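Local coordinates for protein EvdO2 (Micromonospora carbonacea, PDB 4XAB) that probably catalyses an oxidative cyclization in orthosomycin antibiotic biosynthesis, as a metal-dependent oxygenase of the phytanoyl-CoA dioxygenase family, at residues E107-P119 against P225-P237. Numbering follows the deposited sequence.
Sequences EELEFYGHAILKP and PRRAYVLVFMSAP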
# COMPACT_ATOMS: atom_id res chain seq x y z
N GLU A 107 12.42 2.48 -17.33
CA GLU A 107 11.60 2.35 -18.52
C GLU A 107 10.88 1.00 -18.62
O GLU A 107 9.93 0.86 -19.38
CB GLU A 107 12.46 2.56 -19.77
CG GLU A 107 13.07 3.95 -19.90
CD GLU A 107 14.39 4.11 -19.15
OE1 GLU A 107 14.75 3.22 -18.36
OE2 GLU A 107 15.06 5.14 -19.36
N GLU A 108 11.37 0.02 -17.87
CA GLU A 108 10.78 -1.32 -17.85
C GLU A 108 9.61 -1.43 -16.88
O GLU A 108 8.87 -2.40 -16.90
CB GLU A 108 11.83 -2.35 -17.47
CG GLU A 108 12.78 -2.71 -18.59
CD GLU A 108 13.92 -3.59 -18.13
OE1 GLU A 108 15.02 -3.49 -18.72
OE2 GLU A 108 13.73 -4.37 -17.18
N LEU A 109 9.45 -0.43 -16.01
CA LEU A 109 8.45 -0.53 -14.96
C LEU A 109 7.09 -0.02 -15.41
O LEU A 109 6.97 1.10 -15.91
CB LEU A 109 8.90 0.24 -13.72
CG LEU A 109 10.25 -0.22 -13.17
CD1 LEU A 109 10.73 0.73 -12.07
CD2 LEU A 109 10.12 -1.63 -12.63
N GLU A 110 6.07 -0.85 -15.20
CA GLU A 110 4.70 -0.38 -15.24
C GLU A 110 4.33 0.14 -13.86
O GLU A 110 4.90 -0.29 -12.87
CB GLU A 110 3.76 -1.50 -15.67
CG GLU A 110 3.98 -1.92 -17.11
CD GLU A 110 3.20 -3.16 -17.49
OE1 GLU A 110 2.06 -3.32 -17.01
OE2 GLU A 110 3.74 -3.97 -18.27
N PHE A 111 3.37 1.05 -13.79
CA PHE A 111 3.04 1.66 -12.51
C PHE A 111 1.62 2.17 -12.44
O PHE A 111 0.97 2.41 -13.46
CB PHE A 111 4.02 2.80 -12.20
CG PHE A 111 4.18 3.78 -13.33
CD1 PHE A 111 5.22 3.65 -14.24
CD2 PHE A 111 3.28 4.82 -13.50
CE1 PHE A 111 5.37 4.55 -15.28
CE2 PHE A 111 3.42 5.71 -14.55
CZ PHE A 111 4.47 5.58 -15.44
N TYR A 112 1.14 2.35 -11.22
CA TYR A 112 -0.11 3.06 -10.98
C TYR A 112 -0.15 3.54 -9.54
O TYR A 112 0.64 3.11 -8.69
CB TYR A 112 -1.32 2.17 -11.30
CG TYR A 112 -1.41 0.92 -10.46
CD1 TYR A 112 -0.78 -0.26 -10.86
CD2 TYR A 112 -2.12 0.91 -9.26
CE1 TYR A 112 -0.86 -1.40 -10.09
CE2 TYR A 112 -2.20 -0.24 -8.48
CZ TYR A 112 -1.57 -1.39 -8.91
OH TYR A 112 -1.64 -2.52 -8.15
N GLY A 113 -1.09 4.44 -9.26
CA GLY A 113 -1.24 5.03 -7.94
C GLY A 113 -2.42 4.43 -7.20
O GLY A 113 -3.28 3.79 -7.79
N HIS A 114 -2.47 4.65 -5.90
CA HIS A 114 -3.55 4.14 -5.08
C HIS A 114 -3.65 5.03 -3.83
O HIS A 114 -2.66 5.22 -3.13
CB HIS A 114 -3.29 2.66 -4.72
CG HIS A 114 -4.36 2.04 -3.87
ND1 HIS A 114 -4.13 0.91 -3.11
CD2 HIS A 114 -5.65 2.39 -3.66
CE1 HIS A 114 -5.24 0.60 -2.46
NE2 HIS A 114 -6.18 1.47 -2.78
N ALA A 115 -4.83 5.59 -3.60
CA ALA A 115 -5.02 6.50 -2.47
C ALA A 115 -5.87 5.83 -1.40
O ALA A 115 -6.87 5.17 -1.70
CB ALA A 115 -5.66 7.79 -2.92
N ILE A 116 -5.46 6.01 -0.15
CA ILE A 116 -6.13 5.42 0.99
C ILE A 116 -6.33 6.46 2.06
O ILE A 116 -5.41 7.22 2.37
CB ILE A 116 -5.31 4.25 1.58
CG1 ILE A 116 -5.10 3.15 0.54
CG2 ILE A 116 -6.00 3.70 2.84
CD1 ILE A 116 -3.99 2.19 0.93
N LEU A 117 -7.53 6.52 2.62
CA LEU A 117 -7.77 7.31 3.82
C LEU A 117 -8.42 6.41 4.87
O LEU A 117 -9.47 5.83 4.63
CB LEU A 117 -8.65 8.53 3.51
CG LEU A 117 -8.93 9.53 4.62
CD1 LEU A 117 -9.20 10.90 4.03
CD2 LEU A 117 -10.11 9.09 5.49
N LYS A 118 -7.76 6.28 6.03
CA LYS A 118 -8.33 5.59 7.18
C LYS A 118 -9.01 6.60 8.07
O LYS A 118 -8.33 7.40 8.72
CB LYS A 118 -7.26 4.86 8.00
CG LYS A 118 -6.59 3.72 7.29
CD LYS A 118 -5.66 2.99 8.26
CE LYS A 118 -6.43 2.34 9.39
NZ LYS A 118 -7.04 1.05 8.96
N PRO A 119 -10.35 6.57 8.12
CA PRO A 119 -11.13 7.51 8.92
C PRO A 119 -10.76 7.44 10.39
O PRO A 119 -10.24 6.41 10.83
CB PRO A 119 -12.58 7.04 8.71
CG PRO A 119 -12.54 6.18 7.50
CD PRO A 119 -11.19 5.58 7.44
N PRO A 225 -7.83 11.35 10.77
CA PRO A 225 -7.70 10.49 9.59
C PRO A 225 -6.24 10.23 9.29
O PRO A 225 -5.39 11.05 9.64
CB PRO A 225 -8.35 11.31 8.46
CG PRO A 225 -8.98 12.51 9.14
CD PRO A 225 -8.24 12.71 10.42
N ARG A 226 -5.94 9.09 8.68
CA ARG A 226 -4.58 8.74 8.32
C ARG A 226 -4.55 8.40 6.85
O ARG A 226 -5.23 7.47 6.41
CB ARG A 226 -4.09 7.57 9.16
CG ARG A 226 -4.31 7.78 10.64
CD ARG A 226 -3.30 8.77 11.20
NE ARG A 226 -3.70 9.19 12.52
CZ ARG A 226 -2.89 9.76 13.40
NH1 ARG A 226 -1.61 9.95 13.09
NH2 ARG A 226 -3.34 10.12 14.59
N ARG A 227 -3.77 9.16 6.09
CA ARG A 227 -3.77 9.07 4.63
C ARG A 227 -2.46 8.52 4.09
O ARG A 227 -1.38 8.84 4.59
CB ARG A 227 -4.04 10.45 4.03
CG ARG A 227 -5.38 11.04 4.48
CD ARG A 227 -5.40 12.56 4.38
NE ARG A 227 -4.53 13.21 5.36
CZ ARG A 227 -4.44 14.53 5.50
NH1 ARG A 227 -5.16 15.33 4.71
NH2 ARG A 227 -3.64 15.06 6.41
N ALA A 228 -2.56 7.69 3.07
CA ALA A 228 -1.37 7.16 2.42
C ALA A 228 -1.54 7.26 0.92
O ALA A 228 -2.66 7.15 0.41
CB ALA A 228 -1.12 5.70 2.83
N TYR A 229 -0.44 7.51 0.23
CA TYR A 229 -0.43 7.51 -1.22
C TYR A 229 0.51 6.40 -1.65
O TYR A 229 1.68 6.39 -1.27
CB TYR A 229 0.03 8.86 -1.78
CG TYR A 229 0.17 8.91 -3.28
CD1 TYR A 229 -0.92 8.70 -4.11
CD2 TYR A 229 1.40 9.19 -3.87
CE1 TYR A 229 -0.80 8.76 -5.48
CE2 TYR A 229 1.53 9.25 -5.25
CZ TYR A 229 0.43 9.03 -6.05
OH TYR A 229 0.55 9.09 -7.42
N VAL A 230 -0.03 5.44 -2.38
CA VAL A 230 0.72 4.24 -2.70
C VAL A 230 1.07 4.23 -4.18
O VAL A 230 0.20 4.44 -5.02
CB VAL A 230 -0.07 2.95 -2.35
CG1 VAL A 230 0.77 1.73 -2.62
CG2 VAL A 230 -0.52 2.97 -0.88
N LEU A 231 2.34 4.00 -4.49
CA LEU A 231 2.75 3.81 -5.87
C LEU A 231 3.21 2.38 -6.04
O LEU A 231 4.00 1.88 -5.24
CB LEU A 231 3.86 4.79 -6.24
CG LEU A 231 3.39 6.22 -6.46
CD1 LEU A 231 4.60 7.16 -6.47
CD2 LEU A 231 2.62 6.31 -7.78
N VAL A 232 2.68 1.72 -7.05
CA VAL A 232 3.06 0.36 -7.38
C VAL A 232 3.90 0.34 -8.64
O VAL A 232 3.55 0.98 -9.61
CB VAL A 232 1.81 -0.50 -7.57
CG1 VAL A 232 2.19 -1.89 -8.07
CG2 VAL A 232 1.03 -0.56 -6.26
N PHE A 233 5.04 -0.34 -8.59
CA PHE A 233 5.94 -0.47 -9.73
C PHE A 233 6.16 -1.94 -9.98
O PHE A 233 6.43 -2.71 -9.05
CB PHE A 233 7.29 0.23 -9.46
CG PHE A 233 7.18 1.73 -9.35
CD1 PHE A 233 7.06 2.35 -8.11
CD2 PHE A 233 7.18 2.52 -10.49
CE1 PHE A 233 6.96 3.73 -8.02
CE2 PHE A 233 7.08 3.90 -10.40
CZ PHE A 233 6.96 4.50 -9.15
N MET A 234 6.08 -2.35 -11.24
CA MET A 234 6.15 -3.78 -11.53
C MET A 234 6.69 -4.05 -12.92
O MET A 234 6.62 -3.20 -13.80
CB MET A 234 4.78 -4.40 -11.38
CG MET A 234 3.80 -3.89 -12.40
SD MET A 234 2.13 -4.28 -11.90
CE MET A 234 1.20 -3.49 -13.21
N SER A 235 7.20 -5.26 -13.11
CA SER A 235 7.68 -5.69 -14.42
C SER A 235 6.51 -6.10 -15.29
O SER A 235 5.41 -6.34 -14.79
CB SER A 235 8.64 -6.86 -14.28
OG SER A 235 7.90 -8.02 -13.92
N ALA A 236 6.76 -6.20 -16.58
CA ALA A 236 5.85 -6.90 -17.49
C ALA A 236 5.65 -8.33 -17.00
O ALA A 236 6.51 -8.90 -16.32
CB ALA A 236 6.40 -6.89 -18.91
N PRO A 237 4.49 -8.93 -17.33
CA PRO A 237 4.22 -10.29 -16.86
C PRO A 237 5.01 -11.35 -17.63
O PRO A 237 5.25 -11.18 -18.82
CB PRO A 237 2.72 -10.45 -17.12
CG PRO A 237 2.45 -9.59 -18.30
CD PRO A 237 3.39 -8.40 -18.15
O HOH W 1 9.31 -5.30 -17.53
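Glu110 and Met234 open a ladder of ten backbone hydrogen bonds that ends at Lys118 and Arg226, pairing strands 110-118 and 226-234 at 160° between their directions. Hydrogen-bonded pairs recur at every second residue, the signature of a regular antiparallel register without a bulge. The straightest bond, Val232 N to Tyr112 O (3.0 Å), has an N-H...O angle of 178°; His114 N to Val230 O is weak and strongly bent. Beyond the ladder, one water receives a hydrogen bond from Ala236 N and donates one to Glu108 O.

Tyr112, His114, Ile116, Val230 and Val232 share one face of the sheet. CB of Val232 sits over the Tyr112 ring, 3.9 Å from its centroid, a CH-pi contact, while CE of Met234 lies at the ring edge. With chi1 at 61°, Tyr112 CG stands between its backbone N and carbonyl carbon, swinging the ring across Val232. Further along, Ile116 CD1 reaches Val230 CG2 (4.0 Å). This is the inner side of the double-stranded beta-helix: the His114 side chain is about 7 Å from the nickel ion held by His129, Asp131 and His215, and its NE2 pairs with Gln74.

The other face carries Phe111, Phe233, Leu117 and Arg227, and helices 32-45 and 89-102 pack against it. CB of Phe111 meets Phe233 CD2 at 3.6 Å, the Phe111 ring continuing to an edge-to-face stack with Phe91. The Leu117 and Arg227 side chains lie side by side, Leu117 CD1 3.8 Å from Arg227 CG; beyond this, NH2 of Arg227 forms a salt bridge with Asp151.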